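Uncharacterized protein (Staphylococcus aureus subsp. aureus, PDB 3H04) is of unknown function but has an alpha/beta-hydrolase fold and is probably an esterase-like hydrolase. Local coordinates at residues 38-42 against 185-189; 139-143 against 220-224; 143-147 against 176-182; 154-160 against 171-175. One frame throughout, in Å; residues are numbered along the deposited sequence.

Interaction 1 of 4, residues 38-42 against 185-189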
loop_
_atom_site.group_PDB
_atom_site.type_symbol
_atom_site.label_atom_id
_atom_site.label_comp_id
_atom_site.label_asym_id
_atom_site.label_seq_id
_atom_site.Cartn_x
_atom_site.Cartn_y
_atom_site.Cartn_z
ATOM N N GLY A 38 4.621 3.869 -2.905
ATOM C CA GLY A 38 5.747 4.046 -3.862
ATOM C C GLY A 38 5.549 3.465 -5.239
ATOM O O GLY A 38 6.536 3.124 -5.960
ATOM N N GLY A 39 4.282 3.353 -5.651
ATOM C CA GLY A 39 3.905 2.888 -6.997
ATOM C C GLY A 39 4.450 1.515 -7.381
ATOM O O GLY A 39 4.555 1.208 -8.568
ATOM N N LEU A 40 4.709 0.694 -6.367
ATOM C CA LEU A 40 5.351 -0.618 -6.436
ATOM C C LEU A 40 6.823 -0.560 -6.878
ATOM O O LEU A 40 7.430 -1.621 -7.092
ATOM C CB LEU A 40 4.566 -1.605 -7.347
ATOM C CG LEU A 40 3.046 -1.740 -7.109
ATOM C CD1 LEU A 40 2.354 -2.459 -8.312
ATOM C CD2 LEU A 40 2.758 -2.427 -5.765
ATOM N N MET A 41 7.402 0.639 -6.993
ATOM C CA MET A 41 8.723 0.799 -7.637
ATOM C C MET A 41 9.774 1.449 -6.751
ATOM O O MET A 41 10.998 1.315 -6.985
ATOM C CB MET A 41 8.590 1.635 -8.916
ATOM C CG MET A 41 7.669 1.105 -9.975
ATOM S SD MET A 41 7.682 2.041 -11.579
ATOM C CE MET A 41 6.969 0.752 -12.517
ATOM N N PHE A 42 9.345 2.201 -5.741
ATOM C CA PHE A 42 10.260 2.780 -4.813
ATOM C C PHE A 42 9.655 2.776 -3.390
ATOM O O PHE A 42 8.543 2.295 -3.155
ATOM C CB PHE A 42 10.672 4.232 -5.236
ATOM C CG PHE A 42 9.561 5.258 -5.117
ATOM C CD1 PHE A 42 9.450 6.053 -3.996
ATOM C CD2 PHE A 42 8.581 5.384 -6.144
ATOM C CE1 PHE A 42 8.453 6.996 -3.879
ATOM C CE2 PHE A 42 7.550 6.318 -6.038
ATOM C CZ PHE A 42 7.472 7.121 -4.895
ATOM N N TRP A 185 3.689 2.256 -17.022
ATOM C CA TRP A 185 3.609 1.634 -15.691
ATOM C C TRP A 185 3.058 0.208 -15.754
ATOM O O TRP A 185 3.576 -0.670 -15.100
ATOM C CB TRP A 185 2.754 2.488 -14.744
ATOM C CG TRP A 185 2.768 2.043 -13.311
ATOM C CD1 TRP A 185 3.805 2.124 -12.436
ATOM C CD2 TRP A 185 1.664 1.521 -12.569
ATOM N NE1 TRP A 185 3.452 1.626 -11.210
ATOM C CE2 TRP A 185 2.120 1.287 -11.249
ATOM C CE3 TRP A 185 0.312 1.264 -12.885
ATOM C CZ2 TRP A 185 1.300 0.765 -10.266
ATOM C CZ3 TRP A 185 -0.495 0.732 -11.924
ATOM C CH2 TRP A 185 -0.017 0.516 -10.604
ATOM N N ILE A 186 2.011 -0.016 -16.534
ATOM C CA ILE A 186 1.504 -1.388 -16.722
ATOM C C ILE A 186 2.550 -2.322 -17.378
ATOM O O ILE A 186 2.651 -3.507 -17.059
ATOM C CB ILE A 186 0.223 -1.415 -17.570
ATOM C CG1 ILE A 186 -0.938 -0.795 -16.808
ATOM C CG2 ILE A 186 -0.092 -2.868 -18.015
ATOM C CD1 ILE A 186 -1.525 -1.668 -15.720
ATOM N N ASN A 187 3.371 -1.770 -18.256
ATOM C CA ASN A 187 4.415 -2.553 -18.886
ATOM C C ASN A 187 5.434 -2.986 -17.857
ATOM O O ASN A 187 5.897 -4.129 -17.879
ATOM C CB ASN A 187 5.112 -1.726 -19.974
ATOM C CG ASN A 187 4.154 -1.223 -21.020
ATOM O OD1 ASN A 187 4.199 -1.655 -22.169
ATOM N ND2 ASN A 187 3.260 -0.313 -20.627
ATOM N N MET A 188 5.763 -2.081 -16.933
ATOM C CA MET A 188 6.792 -2.350 -15.916
ATOM C C MET A 188 6.315 -3.287 -14.794
ATOM O O MET A 188 7.134 -3.944 -14.157
ATOM C CB MET A 188 7.397 -1.040 -15.435
ATOM C CG MET A 188 8.211 -0.374 -16.589
ATOM S SD MET A 188 8.486 1.407 -16.487
ATOM C CE MET A 188 9.737 1.226 -15.189
ATOM N N ILE A 189 4.997 -3.410 -14.627
ATOM C CA ILE A 189 4.380 -4.445 -13.766
ATOM C C ILE A 189 4.741 -5.868 -14.246
ATOM O O ILE A 189 4.918 -6.765 -13.438
ATOM C CB ILE A 189 2.855 -4.192 -13.670
ATOM C CG1 ILE A 189 2.587 -3.196 -12.540
ATOM C CG2 ILE A 189 2.043 -5.488 -13.518
ATOM C CD1 ILE A 189 1.324 -2.416 -12.727
#
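M41 CE forms the apolar centre, wedged between the W185 indole and the side chain of M188. It lies 3.4 Å from W185 CD1 and 3.5 Å from M188 CB, the second a closer approach than ordinary carbon packing. The M41 chain is extended beyond CG (chi2 -173°), which sets the sulfur beside the pyrrole edge: SD is 5.0 Å from the centroid of the five-membered ring and 80° off its normal, a Met-aromatic contact. L40 serves the benzene half of the indole, its CD1 lying 3.9 Å from W185 CZ2 and 4.3 Å from I189 CG1. I189, one helical turn beyond W185, places CD1 3.6 Å above one face of the indole, toward its rim.

At the polar edge W185 NE1 donates to G39 O over 2.9 Å, with an N-H...O angle of 157° and the oxygen lying in the ring plane. This bond pairs the buried indole N-H with a backbone carbonyl. The glycine-rich loop after strand 30-35 sits close to the presumed Ser-His-Asp site, as the oxyanion-hole loop does in related hydrolases. F136 makes an edge-to-face pair with W185. Helix 173-182 touches M41 and M188 through A179, and helix 75-91 meets L40 and I189 through L75; helix 185-189 and the loop after strand 30-35 thus meet between helices 173-182 and 75-91.

Interaction 2 of 4, residues 139-143 against 220-224; sequences TNSYY and DYDVP
Y142 and Y221 form the aromatic part of this contact. Their rings stack face to face, centroids 3.7 Å apart and planes 16° from parallel, with Y221 CD1 above the centre of the Y142 ring. Y221 reaches this overlap from the crowded position, with CG between its backbone N and carbonyl carbon (chi1 52°). The Y143 hydroxyl lies at the edge of the Y221 ring, in its plane, while Y142 covers a face.

Two hydrogen bonds cross between the segments. N140 ND2 donates to Y221 O over 2.9 Å; the bond is nearly straight (168°) and lies in both the amide and the carbonyl planes. Its other end, OD1, faces the N-terminus of helix 141-147 and accepts weak capping bonds from Y142 N and Y143 N; the two ends together set the amide's rotation. Y143 OH donates to D222 OD1 at a very short 2.5 Å, with ring and carboxylate planes perpendicular; Y176 OH is a second partner of the same oxygen.

Backbone-to-carboxylate bonds shape the loop 220-224. D220 OD1 accepts from D222 N at 2.8 Å and from V223 N at 3.1 Å, closing an Asx turn within an Asx motif, while D220 OD2 bonds to H248 ND1. An aspartate so placed, after strand 212-217, is consistent with the acid of an alpha/beta-hydrolase catalytic triad with S104 and H248.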
loop_
_atom_site.group_PDB
_atom_site.type_symbol
_atom_site.label_atom_id
_atom_site.label_comp_id
_atom_site.label_asym_id
_atom_site.label_seq_id
_atom_site.Cartn_x
_atom_site.Cartn_y
_atom_site.Cartn_z
ATOM N N THR A 139 -0.784 7.936 -20.209
ATOM C CA THR A 139 0.097 8.957 -19.676
ATOM C C THR A 139 -0.577 9.769 -18.606
ATOM O O THR A 139 -1.698 10.191 -18.784
ATOM C CB THR A 139 0.536 9.909 -20.809
ATOM O OG1 THR A 139 1.446 9.190 -21.629
ATOM C CG2 THR A 139 1.229 11.144 -20.265
ATOM N N ASN A 140 0.107 9.960 -17.483
ATOM C CA ASN A 140 -0.357 10.851 -16.428
ATOM C C ASN A 140 0.256 12.245 -16.644
ATOM O O ASN A 140 1.483 12.407 -16.646
ATOM C CB ASN A 140 0.007 10.284 -15.059
ATOM C CG ASN A 140 -0.479 11.156 -13.886
ATOM O OD1 ASN A 140 -0.115 12.345 -13.759
ATOM N ND2 ASN A 140 -1.222 10.548 -12.986
ATOM N N SER A 141 -0.630 13.231 -16.847
ATOM C CA SER A 141 -0.274 14.654 -17.033
ATOM C C SER A 141 0.683 15.235 -16.020
ATOM O O SER A 141 1.578 16.019 -16.366
ATOM C CB SER A 141 -1.562 15.520 -16.931
ATOM O OG SER A 141 -2.287 15.402 -18.106
ATOM N N TYR A 142 0.430 14.934 -14.759
ATOM C CA TYR A 142 1.219 15.485 -13.669
ATOM C C TYR A 142 2.677 15.062 -13.789
ATOM O O TYR A 142 3.558 15.856 -13.497
ATOM C CB TYR A 142 0.612 15.089 -12.333
ATOM C CG TYR A 142 1.349 15.582 -11.131
ATOM C CD1 TYR A 142 1.026 16.822 -10.529
ATOM C CD2 TYR A 142 2.340 14.812 -10.550
ATOM C CE1 TYR A 142 1.750 17.294 -9.399
ATOM C CE2 TYR A 142 3.050 15.255 -9.440
ATOM C CZ TYR A 142 2.750 16.512 -8.877
ATOM O OH TYR A 142 3.435 16.887 -7.765
ATOM N N TYR A 143 2.931 13.832 -14.231
ATOM C CA TYR A 143 4.304 13.285 -14.318
ATOM C C TYR A 143 5.028 13.490 -15.640
ATOM O O TYR A 143 6.231 13.273 -15.728
ATOM C CB TYR A 143 4.239 11.788 -13.982
ATOM C CG TYR A 143 3.856 11.538 -12.544
ATOM C CD1 TYR A 143 4.681 11.958 -11.503
ATOM C CD2 TYR A 143 2.691 10.902 -12.219
ATOM C CE1 TYR A 143 4.339 11.683 -10.152
ATOM C CE2 TYR A 143 2.346 10.634 -10.881
ATOM C CZ TYR A 143 3.164 11.077 -9.858
ATOM O OH TYR A 143 2.829 10.815 -8.542
ATOM N N ASP A 220 -6.624 14.396 -6.117
ATOM C CA ASP A 220 -5.418 13.532 -6.228
ATOM C C ASP A 220 -5.051 13.362 -7.688
ATOM O O ASP A 220 -5.874 12.927 -8.485
ATOM C CB ASP A 220 -5.715 12.181 -5.638
ATOM C CG ASP A 220 -4.479 11.338 -5.427
ATOM O OD1 ASP A 220 -3.514 11.430 -6.215
ATOM O OD2 ASP A 220 -4.513 10.555 -4.465
ATOM N N TYR A 221 -3.836 13.784 -8.010
ATOM C CA TYR A 221 -3.272 13.752 -9.371
ATOM C C TYR A 221 -2.593 12.405 -9.729
ATOM O O TYR A 221 -2.269 12.174 -10.892
ATOM C CB TYR A 221 -2.207 14.873 -9.514
ATOM C CG TYR A 221 -1.159 14.835 -8.397
ATOM C CD1 TYR A 221 -0.111 13.906 -8.422
ATOM C CD2 TYR A 221 -1.246 15.685 -7.304
ATOM C CE1 TYR A 221 0.784 13.841 -7.422
ATOM C CE2 TYR A 221 -0.338 15.622 -6.274
ATOM C CZ TYR A 221 0.685 14.701 -6.345
ATOM O OH TYR A 221 1.591 14.612 -5.322
ATOM N N ASP A 222 -2.397 11.526 -8.746
ATOM C CA ASP A 222 -1.657 10.268 -8.922
ATOM C C ASP A 222 -2.600 9.038 -9.031
ATOM O O ASP A 222 -2.492 8.218 -9.969
ATOM C CB ASP A 222 -0.694 10.101 -7.739
ATOM C CG ASP A 222 0.174 8.814 -7.851
ATOM O OD1 ASP A 222 1.326 8.874 -8.303
ATOM O OD2 ASP A 222 -0.307 7.735 -7.469
ATOM N N VAL A 223 -3.556 8.954 -8.096
ATOM C CA VAL A 223 -4.583 7.935 -8.062
ATOM C C VAL A 223 -5.919 8.691 -8.052
ATOM O O VAL A 223 -6.227 9.353 -7.099
ATOM C CB VAL A 223 -4.568 7.088 -6.776
ATOM C CG1 VAL A 223 -5.744 6.098 -6.786
ATOM C CG2 VAL A 223 -3.270 6.363 -6.632
ATOM N N PRO A 224 -6.669 8.624 -9.115
ATOM C CA PRO A 224 -7.916 9.374 -9.103
ATOM C C PRO A 224 -8.858 8.988 -7.923
ATOM O O PRO A 224 -8.965 7.819 -7.575
ATOM C CB PRO A 224 -8.579 8.955 -10.414
ATOM C CG PRO A 224 -7.558 8.436 -11.228
ATOM C CD PRO A 224 -6.501 7.840 -10.350
#

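Interaction 3 of 4, residues 143-147 against 176-182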
loop_
_atom_site.group_PDB
_atom_site.type_symbol
_atom_site.label_atom_id
_atom_site.label_comp_id
_atom_site.label_asym_id
_atom_site.label_seq_id
_atom_site.Cartn_x
_atom_site.Cartn_y
_atom_site.Cartn_z
ATOM N N TYR A 143 2.931 13.832 -14.231
ATOM C CA TYR A 143 4.304 13.285 -14.318
ATOM C C TYR A 143 5.028 13.490 -15.640
ATOM O O TYR A 143 6.231 13.273 -15.728
ATOM C CB TYR A 143 4.239 11.788 -13.982
ATOM C CG TYR A 143 3.856 11.538 -12.544
ATOM C CD1 TYR A 143 4.681 11.958 -11.503
ATOM C CD2 TYR A 143 2.691 10.902 -12.219
ATOM C CE1 TYR A 143 4.339 11.683 -10.152
ATOM C CE2 TYR A 143 2.346 10.634 -10.881
ATOM C CZ TYR A 143 3.164 11.077 -9.858
ATOM O OH TYR A 143 2.829 10.815 -8.542
ATOM N N ALA A 144 4.280 13.875 -16.684
ATOM C CA ALA A 144 4.799 13.927 -18.059
ATOM C C ALA A 144 6.028 14.837 -18.300
ATOM O O ALA A 144 6.991 14.429 -18.986
ATOM C CB ALA A 144 3.637 14.307 -19.009
ATOM N N LYS A 145 6.046 16.043 -17.726
ATOM C CA LYS A 145 7.160 16.991 -17.989
ATOM C C LYS A 145 8.492 16.434 -17.478
ATOM O O LYS A 145 9.480 16.408 -18.206
ATOM C CB LYS A 145 6.938 18.353 -17.335
ATOM C CG LYS A 145 5.776 19.184 -17.891
ATOM C CD LYS A 145 6.059 20.686 -17.722
ATOM C CE LYS A 145 4.843 21.534 -18.083
ATOM N NZ LYS A 145 5.178 22.959 -18.472
ATOM N N ILE A 146 8.501 15.991 -16.219
ATOM C CA ILE A 146 9.702 15.430 -15.639
ATOM C C ILE A 146 10.088 14.178 -16.391
ATOM O O ILE A 146 11.291 13.974 -16.691
ATOM C CB ILE A 146 9.564 15.176 -14.101
ATOM C CG1 ILE A 146 9.474 16.526 -13.367
ATOM C CG2 ILE A 146 10.785 14.407 -13.558
ATOM C CD1 ILE A 146 9.814 16.425 -11.859
ATOM N N ALA A 147 9.094 13.358 -16.741
ATOM C CA ALA A 147 9.371 12.129 -17.500
ATOM C C ALA A 147 10.078 12.422 -18.822
ATOM O O ALA A 147 11.020 11.746 -19.187
ATOM C CB ALA A 147 8.085 11.296 -17.730
ATOM N N TYR A 176 9.495 5.701 -11.270
ATOM C CA TYR A 176 8.018 5.762 -11.184
ATOM C C TYR A 176 7.459 7.004 -11.931
ATOM O O TYR A 176 6.447 6.910 -12.637
ATOM C CB TYR A 176 7.578 5.777 -9.731
ATOM C CG TYR A 176 6.087 6.025 -9.557
ATOM C CD1 TYR A 176 5.156 5.002 -9.864
ATOM C CD2 TYR A 176 5.607 7.252 -9.203
ATOM C CE1 TYR A 176 3.808 5.204 -9.801
ATOM C CE2 TYR A 176 4.217 7.469 -9.051
ATOM C CZ TYR A 176 3.321 6.423 -9.351
ATOM O OH TYR A 176 1.925 6.523 -9.297
ATOM N N VAL A 177 8.105 8.151 -11.760
ATOM C CA VAL A 177 7.705 9.362 -12.473
ATOM C C VAL A 177 7.754 9.101 -13.977
ATOM O O VAL A 177 6.829 9.460 -14.746
ATOM C CB VAL A 177 8.658 10.548 -12.088
ATOM C CG1 VAL A 177 8.524 11.676 -13.081
ATOM C CG2 VAL A 177 8.340 11.122 -10.630
ATOM N N TYR A 178 8.829 8.451 -14.395
ATOM C CA TYR A 178 9.012 8.120 -15.796
ATOM C C TYR A 178 7.900 7.166 -16.251
ATOM O O TYR A 178 7.287 7.368 -17.298
ATOM C CB TYR A 178 10.374 7.459 -15.994
ATOM C CG TYR A 178 10.619 7.028 -17.414
ATOM C CD1 TYR A 178 10.956 7.947 -18.380
ATOM C CD2 TYR A 178 10.529 5.693 -17.775
ATOM C CE1 TYR A 178 11.220 7.533 -19.718
ATOM C CE2 TYR A 178 10.757 5.287 -19.079
ATOM C CZ TYR A 178 11.092 6.201 -20.034
ATOM O OH TYR A 178 11.300 5.764 -21.308
ATOM N N ALA A 179 7.681 6.117 -15.475
ATOM C CA ALA A 179 6.663 5.129 -15.824
ATOM C C ALA A 179 5.253 5.745 -15.995
ATOM O O ALA A 179 4.562 5.515 -17.042
ATOM C CB ALA A 179 6.639 4.007 -14.753
ATOM N N ARG A 180 4.799 6.498 -14.985
ATOM C CA ARG A 180 3.493 7.209 -15.098
ATOM C C ARG A 180 3.477 8.265 -16.194
ATOM O O ARG A 180 2.475 8.424 -16.915
ATOM C CB ARG A 180 3.107 7.855 -13.779
ATOM C CG ARG A 180 2.896 6.914 -12.618
ATOM C CD ARG A 180 1.883 5.783 -12.881
ATOM N NE ARG A 180 0.565 6.256 -13.329
ATOM C CZ ARG A 180 -0.353 6.818 -12.543
ATOM N NH1 ARG A 180 -0.145 7.023 -11.237
ATOM N NH2 ARG A 180 -1.497 7.214 -13.063
ATOM N N GLY A 181 4.562 9.043 -16.297
ATOM C CA GLY A 181 4.612 10.117 -17.243
ATOM C C GLY A 181 4.702 9.685 -18.708
ATOM O O GLY A 181 4.571 10.543 -19.630
ATOM N N THR A 182 5.023 8.402 -18.962
ATOM C CA THR A 182 5.088 7.875 -20.344
ATOM C C THR A 182 4.004 6.837 -20.585
ATOM O O THR A 182 3.892 6.275 -21.700
ATOM C CB THR A 182 6.434 7.226 -20.653
ATOM O OG1 THR A 182 6.706 6.181 -19.708
ATOM C CG2 THR A 182 7.547 8.258 -20.635
#
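Y143 and A147, one helical turn apart, enter helix 176-182 as knobs into holes: Y143 among Y176, V177, R180 and G181, and A147 among V177, Y178, G181 and T182. G181 permits the closest approach, its CA being 3.9 Å from A144 CA and 3.7 Å from A147 CB. The axes of the two short segments accordingly come within 7.4 Å, at a crossing angle of -117°. In the first hole Y143 CD2 lies 3.4 Å from R180 CB, and the Y176 ring turns its edge to the Y143 face in a T-shaped pair (centroids 5.5 Å apart, planes at 76°). R180, bent at chi2 and chi3, folds back over the Y176 ring and donates from NH1 to Y176 OH at 2.9 Å, in the guanidinium plane. NH1 also bonds to D222 O and NH2 to P135 O, while Y176 OH also bonds to D222 OD1.

The other side is looser. The exposed I146 meets V177 with one branch, CG2 to CG1 at 3.6 Å, and T182 CG2 only skirts A147 CB at 4.2 Å. Helix 141-147 thus crosses helix 173-182 in the region between strands 121-125 and 212-217, where A179 packs on W185 and M188 of helix 185-189, and Y178 touches I155 of helix 152-156.

Interaction 4 of 4, residues 154-160 against 171-175; sequences MIAQLTS and QRFLI
L158 straddles Q171 at the start of the second segment: its CD1 lies 3.4 Å from Q171 O and its CD2 3.4 Å from Q171 CG, the two side chains crossing at about a right angle. R172 next runs extended from CG to NE, with CG opposite the backbone N (chi1 -179°), and brings NH1 within 3.8 Å of L158 O, which is proximity without a hydrogen bond. Its polar partners lie beyond the two segments: M41 O for NE, Q168 OE1 for NH1, and a salt bridge from NH2 to E72 OE1.

Segment 154-160 bends here in a type I beta turn from A156 to T159, whose A156 O accepts from both T159 N and T159 OG1. This turn and the helices beside it belong to the region between strands 121-125 and 212-217, where many alpha/beta hydrolases carry a cap.

L174 then offers CB to L158 CD1 at 3.8 Å, and its carbonyl O lies 3.9 Å from I155 CD1. Finally I175 runs antiparallel to the I155 side chain, its CG1 lying 3.9 Å from both I155 CG2 and L158 CB. Its CD1 touches T159 CG2 at 3.8 Å and lies over the centre of the R172 guanidinium, 4.2 Å above that plane.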
loop_
_atom_site.group_PDB
_atom_site.type_symbol
_atom_site.label_atom_id
_atom_site.label_comp_id
_atom_site.label_asym_id
_atom_site.label_seq_id
_atom_site.Cartn_x
_atom_site.Cartn_y
_atom_site.Cartn_z
ATOM N N MET A 154 19.317 7.039 -18.227
ATOM C CA MET A 154 19.165 7.727 -16.946
ATOM C C MET A 154 18.335 6.835 -16.031
ATOM O O MET A 154 18.768 6.511 -14.938
ATOM C CB MET A 154 18.501 9.109 -17.166
ATOM C CG MET A 154 18.895 10.245 -16.206
ATOM S SD MET A 154 17.668 10.461 -14.906
ATOM C CE MET A 154 17.486 8.743 -14.482
ATOM N N ILE A 155 17.171 6.389 -16.508
ATOM C CA ILE A 155 16.257 5.558 -15.700
ATOM C C ILE A 155 16.792 4.153 -15.446
ATOM O O ILE A 155 16.684 3.645 -14.327
ATOM C CB ILE A 155 14.818 5.513 -16.300
ATOM C CG1 ILE A 155 14.291 6.945 -16.573
ATOM C CG2 ILE A 155 13.864 4.743 -15.419
ATOM C CD1 ILE A 155 14.348 7.894 -15.402
ATOM N N ALA A 156 17.453 3.541 -16.436
ATOM C CA ALA A 156 17.963 2.193 -16.229
ATOM C C ALA A 156 19.061 2.212 -15.168
ATOM O O ALA A 156 19.229 1.264 -14.412
ATOM C CB ALA A 156 18.479 1.626 -17.512
ATOM N N GLN A 157 19.807 3.300 -15.085
ATOM C CA GLN A 157 20.873 3.360 -14.083
ATOM C C GLN A 157 20.361 3.663 -12.673
ATOM O O GLN A 157 21.155 3.749 -11.735
ATOM C CB GLN A 157 21.978 4.338 -14.523
ATOM C CG GLN A 157 22.714 3.909 -15.814
ATOM C CD GLN A 157 23.266 2.457 -15.764
ATOM O OE1 GLN A 157 22.870 1.601 -16.566
ATOM N NE2 GLN A 157 24.147 2.181 -14.801
ATOM N N LEU A 158 19.042 3.819 -12.506
ATOM C CA LEU A 158 18.468 3.961 -11.170
ATOM C C LEU A 158 17.955 2.637 -10.628
ATOM O O LEU A 158 17.529 2.546 -9.470
ATOM C CB LEU A 158 17.388 5.016 -11.193
ATOM C CG LEU A 158 17.884 6.428 -11.446
ATOM C CD1 LEU A 158 16.715 7.425 -11.584
ATOM C CD2 LEU A 158 18.916 6.824 -10.319
ATOM N N THR A 159 18.019 1.601 -11.474
ATOM C CA THR A 159 17.679 0.265 -11.085
ATOM C C THR A 159 18.862 -0.491 -10.535
ATOM O O THR A 159 20.054 -0.104 -10.666
ATOM C CB THR A 159 17.032 -0.554 -12.254
ATOM O OG1 THR A 159 18.000 -0.789 -13.263
ATOM C CG2 THR A 159 15.862 0.186 -12.839
ATOM N N SER A 160 18.528 -1.612 -9.924
ATOM C CA SER A 160 19.492 -2.408 -9.234
ATOM C C SER A 160 19.757 -3.662 -10.066
ATOM O O SER A 160 18.863 -4.140 -10.764
ATOM C CB SER A 160 18.944 -2.774 -7.843
ATOM O OG SER A 160 19.829 -3.658 -7.184
ATOM N N GLN A 171 17.442 8.632 -5.698
ATOM C CA GLN A 171 16.504 9.103 -6.725
ATOM C C GLN A 171 15.745 8.030 -7.517
ATOM O O GLN A 171 15.228 8.235 -8.590
ATOM C CB GLN A 171 17.162 10.117 -7.639
ATOM C CG GLN A 171 18.194 9.638 -8.466
ATOM C CD GLN A 171 19.567 9.615 -7.794
ATOM O OE1 GLN A 171 19.712 9.467 -6.577
ATOM N NE2 GLN A 171 20.577 9.669 -8.610
ATOM N N ARG A 172 15.609 6.884 -6.906
ATOM C CA ARG A 172 14.965 5.782 -7.529
ATOM C C ARG A 172 13.540 6.170 -7.915
ATOM O O ARG A 172 13.019 5.658 -8.908
ATOM C CB ARG A 172 14.947 4.593 -6.547
ATOM C CG ARG A 172 14.308 3.375 -7.136
ATOM C CD ARG A 172 14.495 2.215 -6.229
ATOM N NE ARG A 172 13.727 1.141 -6.769
ATOM C CZ ARG A 172 14.203 0.097 -7.413
ATOM N NH1 ARG A 172 15.517 -0.104 -7.550
ATOM N NH2 ARG A 172 13.322 -0.764 -7.913
ATOM N N PHE A 173 12.927 7.064 -7.156
ATOM C CA PHE A 173 11.549 7.465 -7.467
ATOM C C PHE A 173 11.312 7.998 -8.885
ATOM O O PHE A 173 10.176 7.926 -9.396
ATOM C CB PHE A 173 11.030 8.413 -6.417
ATOM C CG PHE A 173 11.316 9.785 -6.689
ATOM C CD1 PHE A 173 10.468 10.489 -7.502
ATOM C CD2 PHE A 173 12.448 10.395 -6.186
ATOM C CE1 PHE A 173 10.684 11.725 -7.806
ATOM C CE2 PHE A 173 12.654 11.739 -6.504
ATOM C CZ PHE A 173 11.767 12.383 -7.322
ATOM N N LEU A 174 12.379 8.442 -9.566
ATOM C CA LEU A 174 12.235 8.888 -10.951
ATOM C C LEU A 174 11.830 7.773 -11.880
ATOM O O LEU A 174 11.285 8.054 -12.926
ATOM C CB LEU A 174 13.525 9.524 -11.467
ATOM C CG LEU A 174 13.863 10.871 -10.838
ATOM C CD1 LEU A 174 15.311 11.264 -11.223
ATOM C CD2 LEU A 174 12.846 11.964 -11.216
ATOM N N ILE A 175 12.128 6.521 -11.518
ATOM C CA ILE A 175 11.664 5.362 -12.312
ATOM C C ILE A 175 10.128 5.359 -12.383
ATOM O O ILE A 175 9.531 5.098 -13.441
ATOM C CB ILE A 175 12.123 4.029 -11.709
ATOM C CG1 ILE A 175 13.649 3.903 -11.658
ATOM C CG2 ILE A 175 11.573 2.822 -12.542
ATOM C CD1 ILE A 175 14.010 2.715 -10.686
#

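Helix 173-182 is the common element: it supplies one side of interactions 3 and 4, packs against interaction 1 through Y176 and A179, and reaches interaction 2 through Y176 and R180. Interaction 1 is the buried contact, mainly apolar with a single indole-to-carbonyl bond, whereas interaction 2 lies near the surface and depends on stacked rings and polar bonds. Interactions 3 and 4 are partly buried and rely on shape, knob packing with a T-shaped tyrosine pair in one, aliphatic branches in the other. Interactions 2 and 3 share Y143. Interactions 1 and 4 meet where R172 NE reaches M41 O, while interactions 2 and 4 remain about 7 Å apart at their nearest atoms.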